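Local coordinates for fiber protein (Human adenovirus 14, PDB 3F0Y) that forms the trimeric knob of the adenovirus fibre, the part that probably engages receptors on the host cell surface, at residues M67-R72 with A184-T189; T150-D155 with W179-A184. One frame throughout, in Å; residues are numbered along the deposited sequence. Where two conformers were deposited one is given.

Contact 1: M67-R72 with A184-T189; sequences MLTTYR and APEGQT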
ATOM      1  N   MET A  67     -24.237  -3.130  15.047  1.00 21.82           N
ATOM      2  CA  MET A  67     -25.264  -3.941  14.396  1.00 21.82           C
ATOM      3  C   MET A  67     -25.372  -3.701  12.888  1.00 21.67           C
ATOM      4  O   MET A  67     -26.108  -4.415  12.209  1.00 21.71           O
ATOM      5  CB  MET A  67     -26.625  -3.715  15.064  1.00 22.10           C
ATOM      6  CG  MET A  67     -26.749  -4.367  16.436  1.00 22.99           C
ATOM      7  SD  MET A  67     -26.628  -6.165  16.392  1.00 25.16           S
ATOM      8  CE  MET A  67     -28.143  -6.582  15.528  1.00 25.26           C
ATOM      9  N   LEU A  68     -24.642  -2.716  12.360  1.00 21.42           N
ATOM     10  CA  LEU A  68     -24.591  -2.499  10.909  1.00 21.27           C
ATOM     11  C   LEU A  68     -24.055  -3.734  10.181  1.00 21.07           C
ATOM     12  O   LEU A  68     -24.387  -3.965   9.019  1.00 21.02           O
ATOM     13  CB  LEU A  68     -23.740  -1.274  10.555  1.00 21.21           C
ATOM     14  CG  LEU A  68     -24.241   0.094  11.027  1.00 21.32           C
ATOM     15  CD1 LEU A  68     -23.284   1.182  10.570  1.00 21.58           C
ATOM     16  CD2 LEU A  68     -25.656   0.383  10.534  1.00 21.39           C
ATOM     17  N   THR A  69     -23.244  -4.531  10.875  1.00 20.94           N
ATOM     18  CA  THR A  69     -22.720  -5.783  10.327  1.00 20.85           C
ATOM     19  C   THR A  69     -23.800  -6.824   9.999  1.00 20.71           C
ATOM     20  O   THR A  69     -23.522  -7.803   9.308  1.00 20.62           O
ATOM     21  CB  THR A  69     -21.688  -6.422  11.286  1.00 20.93           C
ATOM     22  OG1 THR A  69     -22.273  -6.595  12.584  1.00 21.24           O
ATOM     23  CG2 THR A  69     -20.451  -5.540  11.403  1.00 20.99           C
ATOM     24  N   THR A  70     -25.022  -6.620  10.489  1.00 20.54           N
ATOM     25  CA  THR A  70     -26.132  -7.531  10.196  1.00 20.30           C
ATOM     26  C   THR A  70     -26.903  -7.166   8.920  1.00 20.28           C
ATOM     27  O   THR A  70     -27.812  -7.894   8.520  1.00 20.05           O
ATOM     28  CB  THR A  70     -27.132  -7.595  11.373  1.00 20.19           C
ATOM     29  OG1 THR A  70     -27.761  -6.321  11.544  1.00 19.60           O
ATOM     30  CG2 THR A  70     -26.419  -7.991  12.661  1.00 20.04           C
ATOM     31  N   TYR A  71     -26.535  -6.056   8.282  1.00 20.27           N
ATOM     32  CA  TYR A  71     -27.244  -5.561   7.098  1.00 20.39           C
ATOM     33  C   TYR A  71     -26.462  -5.840   5.810  1.00 20.50           C
ATOM     34  O   TYR A  71     -25.234  -5.841   5.820  1.00 20.44           O
ATOM     35  CB  TYR A  71     -27.522  -4.064   7.253  1.00 20.31           C
ATOM     36  CG  TYR A  71     -28.441  -3.747   8.413  1.00 20.22           C
ATOM     37  CD1 TYR A  71     -27.939  -3.613   9.701  1.00 20.24           C
ATOM     38  CD2 TYR A  71     -29.813  -3.593   8.225  1.00 20.20           C
ATOM     39  CE1 TYR A  71     -28.771  -3.330  10.774  1.00 20.21           C
ATOM     40  CE2 TYR A  71     -30.658  -3.308   9.294  1.00 20.31           C
ATOM     41  CZ  TYR A  71     -30.130  -3.178  10.566  1.00 20.44           C
ATOM     42  OH  TYR A  71     -30.956  -2.896  11.631  1.00 20.00           O
ATOM     43  N   ARG A  72     -27.189  -6.080   4.716  1.00 20.61           N
ATOM     44  CA  ARG A  72     -26.586  -6.413   3.421  0.50 20.65           C
ATOM     45  C   ARG A  72     -26.096  -5.184   2.658  1.00 20.67           C
ATOM     46  O   ARG A  72     -25.165  -5.275   1.859  1.00 20.71           O
ATOM     47  CB  ARG A  72     -27.588  -7.176   2.548  0.50 20.68           C
ATOM     48  CG  ARG A  72     -27.751  -8.641   2.924  0.50 20.74           C
ATOM     49  CD  ARG A  72     -29.015  -9.258   2.332  0.50 20.80           C
ATOM     50  NE  ARG A  72     -29.080  -9.157   0.871  0.50 20.83           N
ATOM     51  CZ  ARG A  72     -29.961  -9.799   0.105  0.50 20.90           C
ATOM     52  NH1 ARG A  72     -30.875 -10.603   0.639  0.50 21.09           N
ATOM     53  NH2 ARG A  72     -29.930  -9.632  -1.212  0.50 20.92           N
ATOM     54  N   ALA A 184     -25.310 -10.696   4.631  1.00 24.24           N
ATOM     55  CA  ALA A 184     -24.676  -9.768   5.568  1.00 24.19           C
ATOM     56  C   ALA A 184     -23.478 -10.429   6.257  1.00 24.12           C
ATOM     57  O   ALA A 184     -23.429 -11.655   6.365  1.00 24.20           O
ATOM     58  CB  ALA A 184     -25.681  -9.292   6.604  1.00 24.13           C
ATOM     59  N   PRO A 185     -22.499  -9.621   6.707  1.00 24.08           N
ATOM     60  CA  PRO A 185     -21.372 -10.118   7.506  1.00 24.05           C
ATOM     61  C   PRO A 185     -21.793 -10.990   8.695  1.00 23.94           C
ATOM     62  O   PRO A 185     -21.160 -12.014   8.963  1.00 23.95           O
ATOM     63  CB  PRO A 185     -20.707  -8.837   8.020  1.00 24.07           C
ATOM     64  CG  PRO A 185     -21.114  -7.769   7.094  1.00 24.10           C
ATOM     65  CD  PRO A 185     -22.393  -8.176   6.432  1.00 24.13           C
ATOM     66  N   GLU A 186     -22.850 -10.578   9.395  1.00 23.81           N
ATOM     67  CA  GLU A 186     -23.292 -11.252  10.616  1.00 23.74           C
ATOM     68  C   GLU A 186     -24.807 -11.387  10.681  1.00 23.68           C
ATOM     69  O   GLU A 186     -25.537 -10.756   9.916  1.00 23.40           O
ATOM     70  CB  GLU A 186     -22.831 -10.466  11.850  1.00 23.75           C
ATOM     71  CG  GLU A 186     -21.323 -10.292  11.990  1.00 23.56           C
ATOM     72  CD  GLU A 186     -20.595 -11.565  12.385  1.00 23.29           C
ATOM     73  OE1 GLU A 186     -21.248 -12.608  12.608  1.00 23.37           O
ATOM     74  OE2 GLU A 186     -19.353 -11.520  12.482  1.00 22.88           O
ATOM     75  N   GLY A 187     -25.266 -12.227  11.605  1.00 23.73           N
ATOM     76  CA  GLY A 187     -26.672 -12.278  11.990  1.00 23.72           C
ATOM     77  C   GLY A 187     -26.864 -11.474  13.261  1.00 23.73           C
ATOM     78  O   GLY A 187     -25.886 -11.088  13.912  1.00 23.69           O
ATOM     79  N   GLN A 188     -28.120 -11.222  13.619  1.00 23.67           N
ATOM     80  CA  GLN A 188     -28.441 -10.468  14.831  1.00 23.65           C
ATOM     81  C   GLN A 188     -27.787 -11.071  16.076  1.00 23.58           C
ATOM     82  O   GLN A 188     -27.335 -10.341  16.960  1.00 23.73           O
ATOM     83  CB  GLN A 188     -29.957 -10.393  15.031  1.00 23.65           C
ATOM     84  CG  GLN A 188     -30.657  -9.436  14.082  1.00 23.83           C
ATOM     85  CD  GLN A 188     -32.170  -9.482  14.205  1.00 23.87           C
ATOM     86  OE1 GLN A 188     -32.823  -8.447  14.339  1.00 24.52           O
ATOM     87  NE2 GLN A 188     -32.733 -10.684  14.162  1.00 23.92           N
ATOM     88  N   THR A 189     -27.732 -12.401  16.131  1.00 23.42           N
ATOM     89  CA  THR A 189     -27.202 -13.112  17.292  1.00 23.32           C
ATOM     90  C   THR A 189     -25.680 -13.299  17.254  1.00 23.19           C
ATOM     91  O   THR A 189     -25.073 -13.588  18.288  1.00 23.26           O
ATOM     92  CB  THR A 189     -27.877 -14.495  17.447  1.00 23.40           C
ATOM     93  OG1 THR A 189     -27.655 -15.277  16.268  1.00 23.49           O
ATOM     94  CG2 THR A 189     -29.375 -14.339  17.670  1.00 23.61           C
TER
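T69 turns its carbonyl toward the 184-189 loop, where the backbone N of E186 donates to T69 O over 2.9 Å. The N-H lies above the carbonyl plane, and the bond is bent, 142° at the hydrogen. P185, whose nitrogen carries no hydrogen, packs its ring against the same oxygen, with CD 3.1 Å from T69 O.

The side chain of E186 starts beside T69 and then leaves it. Its CB and CG pass alongside the threonine, CG lying 3.9 Å from T69 OG1, and the bend at chi2 (-72°) carries the carboxylate away. There OE1 meets S190 OG, while OE2 accepts from Y144 OH and S147 N, so the buried charge has several polar partners. K134 of a second subunit makes only a long, weak ion pair with it.

In the knob's two-sheet fold, 67-70 form a 3-10 turn, and Y71 and R72 lead on into strand 73-82. The 184-189 segment belongs to the loop from strand 171-180 to strand 199-204; each loop runs from one sheet to the other. T70 suits the turn because its hydroxyl, set between backbone N and carbonyl carbon (chi1 65°), bonds back to M67 O at 2.6 Å. Its methyl CG2 is thereby presented to G187 O, 3.4 Å away, and T70 CA makes a C-H...O contact with E186 O. A184, small enough for close approach, puts CB 3.2 Å from T70 O. Farther out, the twice-bent M67 brings its flexible thioether end across Q188, CE lying 4.0 Å from Q188 CA.

Contact 2: T150-D155 with W179-A184; sequences TAFPID and WNTGDA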
ATOM      1  N   THR A 150     -14.165 -15.767   8.646  1.00 23.42           N
ATOM      2  CA  THR A 150     -14.058 -15.449   7.223  1.00 23.01           C
ATOM      3  C   THR A 150     -13.842 -13.944   7.068  1.00 22.63           C
ATOM      4  O   THR A 150     -14.227 -13.164   7.943  1.00 22.76           O
ATOM      5  CB  THR A 150     -15.317 -15.871   6.446  1.00 22.99           C
ATOM      6  OG1 THR A 150     -16.458 -15.165   6.951  1.00 23.32           O
ATOM      7  CG2 THR A 150     -15.549 -17.371   6.573  1.00 23.13           C
ATOM      8  N   ALA A 151     -13.228 -13.547   5.957  1.00 22.11           N
ATOM      9  CA  ALA A 151     -12.946 -12.141   5.678  1.00 21.64           C
ATOM     10  C   ALA A 151     -14.011 -11.563   4.754  1.00 21.21           C
ATOM     11  O   ALA A 151     -14.129 -11.976   3.602  1.00 21.25           O
ATOM     12  CB  ALA A 151     -11.568 -11.995   5.052  1.00 21.66           C
ATOM     13  N   PHE A 152     -14.779 -10.605   5.268  1.00 20.58           N
ATOM     14  CA  PHE A 152     -15.835  -9.948   4.502  1.00 20.31           C
ATOM     15  C   PHE A 152     -15.303  -8.656   3.882  1.00 19.93           C
ATOM     16  O   PHE A 152     -14.996  -7.710   4.606  1.00 19.74           O
ATOM     17  CB  PHE A 152     -17.027  -9.637   5.410  1.00 20.16           C
ATOM     18  CG  PHE A 152     -18.198  -9.036   4.686  1.00 20.30           C
ATOM     19  CD1 PHE A 152     -19.172  -9.846   4.121  1.00 20.08           C
ATOM     20  CD2 PHE A 152     -18.324  -7.661   4.570  1.00 20.05           C
ATOM     21  CE1 PHE A 152     -20.255  -9.293   3.452  1.00 20.28           C
ATOM     22  CE2 PHE A 152     -19.399  -7.103   3.903  1.00 20.27           C
ATOM     23  CZ  PHE A 152     -20.369  -7.918   3.345  1.00 20.03           C
ATOM     24  N   PRO A 153     -15.212  -8.600   2.540  1.00 19.67           N
ATOM     25  CA  PRO A 153     -14.635  -7.421   1.896  1.00 19.51           C
ATOM     26  C   PRO A 153     -15.546  -6.194   1.959  1.00 19.22           C
ATOM     27  O   PRO A 153     -16.746  -6.294   1.693  1.00 19.09           O
ATOM     28  CB  PRO A 153     -14.443  -7.873   0.445  1.00 19.51           C
ATOM     29  CG  PRO A 153     -15.477  -8.908   0.236  1.00 19.86           C
ATOM     30  CD  PRO A 153     -15.639  -9.611   1.553  1.00 19.77           C
ATOM     31  N   ILE A 154     -14.962  -5.053   2.313  1.00 18.91           N
ATOM     32  CA  ILE A 154     -15.680  -3.784   2.385  1.00 18.77           C
ATOM     33  C   ILE A 154     -15.019  -2.795   1.434  1.00 18.62           C
ATOM     34  O   ILE A 154     -13.802  -2.630   1.465  1.00 18.42           O
ATOM     35  CB  ILE A 154     -15.647  -3.206   3.816  1.00 18.64           C
ATOM     36  CG1 ILE A 154     -16.316  -4.170   4.801  1.00 18.63           C
ATOM     37  CG2 ILE A 154     -16.325  -1.838   3.863  1.00 18.82           C
ATOM     38  CD1 ILE A 154     -16.223  -3.726   6.249  1.00 18.71           C
ATOM     39  N   ASP A 155     -15.818  -2.141   0.592  1.00 18.52           N
ATOM     40  CA  ASP A 155     -15.299  -1.136  -0.336  1.00 18.50           C
ATOM     41  C   ASP A 155     -15.007   0.164   0.397  1.00 18.39           C
ATOM     42  O   ASP A 155     -15.780   0.584   1.257  1.00 18.04           O
ATOM     43  CB  ASP A 155     -16.303  -0.851  -1.455  1.00 18.58           C
ATOM     44  CG  ASP A 155     -16.582  -2.063  -2.316  1.00 19.26           C
ATOM     45  OD1 ASP A 155     -15.649  -2.853  -2.561  1.00 19.89           O
ATOM     46  OD2 ASP A 155     -17.740  -2.218  -2.752  1.00 21.10           O
ATOM     47  N   TRP A 179     -20.678  -1.609   1.611  1.00 19.74           N
ATOM     48  CA  TRP A 179     -20.817  -2.907   0.976  1.00 20.44           C
ATOM     49  C   TRP A 179     -22.249  -3.134   0.511  1.00 20.87           C
ATOM     50  O   TRP A 179     -23.192  -2.571   1.069  1.00 20.75           O
ATOM     51  CB  TRP A 179     -20.347  -4.033   1.898  1.00 20.33           C
ATOM     52  CG  TRP A 179     -21.163  -4.223   3.133  1.00 20.38           C
ATOM     53  CD1 TRP A 179     -22.301  -4.961   3.253  1.00 20.44           C
ATOM     54  CD2 TRP A 179     -20.884  -3.699   4.436  1.00 20.32           C
ATOM     55  NE1 TRP A 179     -22.760  -4.916   4.545  1.00 20.38           N
ATOM     56  CE2 TRP A 179     -21.908  -4.151   5.295  1.00 20.42           C
ATOM     57  CE3 TRP A 179     -19.871  -2.887   4.961  1.00 20.20           C
ATOM     58  CZ2 TRP A 179     -21.952  -3.815   6.652  1.00 20.52           C
ATOM     59  CZ3 TRP A 179     -19.915  -2.553   6.310  1.00 20.40           C
ATOM     60  CH2 TRP A 179     -20.949  -3.018   7.138  1.00 20.39           C
ATOM     61  N   ASN A 180     -22.371  -3.942  -0.536  1.00 21.50           N
ATOM     62  CA  ASN A 180     -23.652  -4.307  -1.126  0.50 21.72           C
ATOM     63  C   ASN A 180     -23.578  -5.773  -1.555  1.00 21.98           C
ATOM     64  O   ASN A 180     -23.080  -6.081  -2.638  1.00 22.23           O
ATOM     65  CB  ASN A 180     -23.946  -3.389  -2.323  0.50 21.82           C
ATOM     66  CG  ASN A 180     -25.289  -3.674  -2.984  0.50 21.79           C
ATOM     67  OD1 ASN A 180     -26.003  -4.604  -2.612  0.50 22.42           O
ATOM     68  ND2 ASN A 180     -25.635  -2.860  -3.976  0.50 21.90           N
ATOM     69  N   THR A 181     -24.061  -6.666  -0.692  1.00 22.35           N
ATOM     70  CA  THR A 181     -23.902  -8.107  -0.882  1.00 22.60           C
ATOM     71  C   THR A 181     -25.216  -8.866  -0.752  1.00 22.92           C
ATOM     72  O   THR A 181     -26.238  -8.299  -0.370  1.00 23.02           O
ATOM     73  CB  THR A 181     -22.908  -8.670   0.156  1.00 22.75           C
ATOM     74  OG1 THR A 181     -23.345  -8.321   1.477  1.00 23.23           O
ATOM     75  CG2 THR A 181     -21.515  -8.099  -0.078  1.00 22.95           C
ATOM     76  N   GLY A 182     -25.177 -10.154  -1.082  1.00 23.25           N
ATOM     77  CA  GLY A 182     -26.338 -11.033  -0.961  1.00 23.53           C
ATOM     78  C   GLY A 182     -26.525 -11.572   0.447  1.00 23.81           C
ATOM     79  O   GLY A 182     -27.630 -11.961   0.825  1.00 23.90           O
ATOM     80  N   ASP A 183     -25.438 -11.607   1.217  1.00 24.10           N
ATOM     81  CA  ASP A 183     -25.471 -12.043   2.610  1.00 24.29           C
ATOM     82  C   ASP A 183     -24.734 -11.027   3.478  1.00 24.35           C
ATOM     83  O   ASP A 183     -23.660 -10.553   3.102  1.00 24.42           O
ATOM     84  CB  ASP A 183     -24.807 -13.416   2.756  1.00 24.58           C
ATOM     85  CG  ASP A 183     -25.569 -14.518   2.038  1.00 25.65           C
ATOM     86  OD1 ASP A 183     -26.791 -14.654   2.270  1.00 27.66           O
ATOM     87  OD2 ASP A 183     -24.941 -15.259   1.251  1.00 27.14           O
ATOM     88  N   ALA A 184     -25.310 -10.696   4.631  1.00 24.24           N
ATOM     89  CA  ALA A 184     -24.676  -9.768   5.568  1.00 24.19           C
ATOM     90  C   ALA A 184     -23.478 -10.429   6.257  1.00 24.12           C
ATOM     91  O   ALA A 184     -23.429 -11.655   6.365  1.00 24.20           O
ATOM     92  CB  ALA A 184     -25.681  -9.292   6.604  1.00 24.13           C
TER
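The indole of W179 receives the edge of the F152 ring on one face, in a T-shaped pair with planes at 83° and the phenyl centroid 4.8 Å from that of the five-membered ring. F152 CE2 stands 3.5 Å from W179 CG, offset toward the indole's rim, with CZ over W179 CD1. The phenyl edge also meets T181: OG1 lies close to the ring plane, 3.5 Å from F152 CZ, and the methyl CG2 touches the same carbon. D183 O approaches F152 CE1 obliquely.

F152 reaches this place because its CG is anti to the backbone N (chi1 -176°), which sends the ring across the mouth of the hairpin formed by strands 151-160 and 171-180. At I154 and W179 the CA atoms are 5.4 Å apart; beyond them the chains separate, and a long flat residue spans the wider gap. I154 runs alongside the indole, its CG1 3.8 Å from W179 CE3, so that a branched aliphatic chain packs on the six-membered ring. P185 packs on both aromatic rings.

T181 OG1 donates to D183 O over 2.8 Å, fixing the turn after the strand, while the indole N-H goes to Y71 O. With those protons committed and no hydrogen bond between the two segments, cohesion between them probably comes chiefly from dispersion, aided by the attraction of weakly positive ring C-H groups to the indole pi cloud.

The two contacts have centres 10 Å apart and share A184, which ends 179-184 and begins 184-189. Contact 2 lies within the chain interval that contact 1 spans, and 67-72 touches both. Two hydrogen bonds probably couple them: W179 NE1 to Y71 O at 2.9 Å, and T181 N to R72 O at 3.1 Å, where strand pairing between 73-82 and 171-180 fades out. The aromatic pair of contact 2 thus sits against the turn of contact 1. Glycerol, probably from the crystallisation liquor, bonds to E186 O and Q188 N in contact 1, and the side chain of A184 is about 4 Å from a bound glycerol.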